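Local structure of RabGDI protein (Plasmodium falciparum 3D7, 3P1W) at residues L190-I195 with Q224-T229. The protein probably acts as a Rab GDP-dissociation inhibitor, keeping prenylated Rab GTPases in the GDP-bound state and soluble in the cytosol. Residues are numbered along the deposited sequence; the frame is centred on the assembly and turned at random.
Sequences LTMLEI and QPAYLT
T191 and P225 face each other in a single beta bridge, near the starts of helices 192-198 and 226-243. These helices probably belong to the helical domain of the Rab GDI fold. Two backbone bonds flank the bridge. A226 N gives to L190 O at 2.9 Å. M192 N gives to Q224 O at 3.1 Å. Each carbonyl also takes a CA-H...O contact, from P225 CA and T191 CA respectively. The amides of M192 and A226 thus find acceptors across the bridge.

Beside the bridge the side chains make an apolar contact. The methyl of A226 presses on I195 CG1 at 3.4 Å, a tight fit for two carbons. M192 sends CG anti to its backbone N (chi1 -169°), then bends at chi2. This lays CG and SD obliquely across T229, with SD 3.6 Å from T229 CB. T229 OG1 is hydrogen-bonded to Y216 OH, which probably holds the threonine in its rotation. F167 of helix 158-173 packs on both M192 and I195.

Farther out, a capping box shapes the start of helix 192-198. E194 N gives to T191 OG1, at the N-cap, at 3.2 Å. In return T191 N points at E194 OE2, 3.2 Å away and almost straight (175°), meeting it from above the carboxylate plane.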
loop_
_atom_site.group_PDB
_atom_site.type_symbol
_atom_site.label_atom_id
_atom_site.label_comp_id
_atom_site.label_asym_id
_atom_site.label_seq_id
_atom_site.Cartn_x
_atom_site.Cartn_y
_atom_site.Cartn_z
ATOM N N LEU A 190 -11.690 25.027 -12.611
ATOM C CA LEU A 190 -12.564 24.690 -11.490
ATOM C C LEU A 190 -11.877 23.701 -10.557
ATOM O O LEU A 190 -11.091 22.850 -10.998
ATOM C CB LEU A 190 -13.875 24.085 -11.987
ATOM C CG LEU A 190 -14.745 24.927 -12.930
ATOM C CD1 LEU A 190 -16.068 24.224 -13.139
ATOM C CD2 LEU A 190 -14.958 26.338 -12.400
ATOM N N THR A 191 -12.194 23.813 -9.268
ATOM C CA THR A 191 -11.726 22.859 -8.276
ATOM C C THR A 191 -12.621 21.622 -8.270
ATOM O O THR A 191 -13.728 21.644 -8.799
ATOM C CB THR A 191 -11.735 23.459 -6.860
ATOM O OG1 THR A 191 -13.082 23.711 -6.453
ATOM C CG2 THR A 191 -10.922 24.754 -6.803
ATOM N N MET A 192 -12.166 20.532 -7.648
ATOM C CA MET A 192 -13.026 19.351 -7.582
ATOM C C MET A 192 -14.304 19.653 -6.812
ATOM O O MET A 192 -15.357 19.100 -7.129
ATOM C CB MET A 192 -12.315 18.149 -6.940
ATOM C CG MET A 192 -13.111 16.846 -7.106
ATOM S SD MET A 192 -13.330 16.412 -8.841
ATOM C CE MET A 192 -14.726 15.302 -8.796
ATOM N N LEU A 193 -14.213 20.515 -5.803
ATOM C CA LEU A 193 -15.372 20.855 -4.983
ATOM C C LEU A 193 -16.444 21.518 -5.850
ATOM O O LEU A 193 -17.622 21.222 -5.722
ATOM C CB LEU A 193 -14.978 21.785 -3.825
ATOM C CG LEU A 193 -16.138 22.336 -2.979
ATOM C CD1 LEU A 193 -16.904 21.216 -2.304
ATOM C CD2 LEU A 193 -15.666 23.374 -1.961
ATOM N N GLU A 194 -16.020 22.395 -6.752
ATOM C CA GLU A 194 -16.972 23.047 -7.659
ATOM C C GLU A 194 -17.632 22.014 -8.576
ATOM O O GLU A 194 -18.815 22.133 -8.871
ATOM C CB GLU A 194 -16.301 24.171 -8.456
ATOM C CG GLU A 194 -15.908 25.365 -7.583
ATOM C CD GLU A 194 -15.134 26.427 -8.343
ATOM O OE1 GLU A 194 -15.770 27.311 -8.953
ATOM O OE2 GLU A 194 -13.890 26.395 -8.319
ATOM N N ILE A 195 -16.892 20.972 -8.973
ATOM C CA ILE A 195 -17.477 19.888 -9.775
ATOM C C ILE A 195 -18.507 19.091 -8.968
ATOM O O ILE A 195 -19.571 18.758 -9.478
ATOM C CB ILE A 195 -16.418 18.910 -10.318
ATOM C CG1 ILE A 195 -15.474 19.602 -11.307
ATOM C CG2 ILE A 195 -17.107 17.708 -10.986
ATOM C CD1 ILE A 195 -16.155 20.078 -12.593
ATOM N N GLN A 224 -8.002 21.767 -4.894
ATOM C CA GLN A 224 -7.138 21.633 -6.064
ATOM C C GLN A 224 -7.956 21.505 -7.357
ATOM O O GLN A 224 -9.144 21.170 -7.311
ATOM C CB GLN A 224 -6.255 20.390 -5.912
ATOM C CG GLN A 224 -5.309 20.428 -4.724
ATOM C CD GLN A 224 -4.378 19.216 -4.675
ATOM O OE1 GLN A 224 -4.826 18.065 -4.703
ATOM N NE2 GLN A 224 -3.073 19.475 -4.595
ATOM N N PRO A 225 -7.321 21.765 -8.518
ATOM C CA PRO A 225 -8.019 21.621 -9.807
ATOM C C PRO A 225 -8.655 20.239 -10.028
ATOM O O PRO A 225 -8.065 19.220 -9.657
ATOM C CB PRO A 225 -6.909 21.877 -10.833
ATOM C CG PRO A 225 -5.967 22.813 -10.126
ATOM C CD PRO A 225 -5.962 22.321 -8.695
ATOM N N ALA A 226 -9.831 20.228 -10.661
ATOM C CA ALA A 226 -10.683 19.036 -10.761
ATOM C C ALA A 226 -10.054 17.868 -11.535
ATOM O O ALA A 226 -10.220 16.717 -11.135
ATOM C CB ALA A 226 -12.039 19.397 -11.378
ATOM N N TYR A 227 -9.334 18.160 -12.627
ATOM C CA TYR A 227 -8.806 17.102 -13.513
ATOM C C TYR A 227 -8.001 16.020 -12.777
ATOM O O TYR A 227 -8.054 14.847 -13.141
ATOM C CB TYR A 227 -7.955 17.692 -14.656
ATOM C CG TYR A 227 -6.546 18.135 -14.287
ATOM C CD1 TYR A 227 -5.447 17.346 -14.602
ATOM C CD2 TYR A 227 -6.315 19.360 -13.658
ATOM C CE1 TYR A 227 -4.154 17.758 -14.283
ATOM C CE2 TYR A 227 -5.031 19.785 -13.345
ATOM C CZ TYR A 227 -3.958 18.984 -13.651
ATOM O OH TYR A 227 -2.682 19.401 -13.335
ATOM N N LEU A 228 -7.249 16.428 -11.762
ATOM C CA LEU A 228 -6.444 15.503 -10.963
ATOM C C LEU A 228 -7.327 14.417 -10.353
ATOM O O LEU A 228 -6.981 13.232 -10.366
ATOM C CB LEU A 228 -5.721 16.266 -9.851
ATOM C CG LEU A 228 -4.673 17.297 -10.276
ATOM C CD1 LEU A 228 -4.566 18.423 -9.212
ATOM C CD2 LEU A 228 -3.323 16.627 -10.558
ATOM N N THR A 229 -8.491 14.825 -9.859
ATOM C CA THR A 229 -9.378 13.917 -9.153
ATOM C C THR A 229 -10.250 13.137 -10.140
ATOM O O THR A 229 -10.477 11.940 -9.978
ATOM C CB THR A 229 -10.228 14.684 -8.141
ATOM O OG1 THR A 229 -9.364 15.310 -7.177
ATOM C CG2 THR A 229 -11.196 13.741 -7.429
#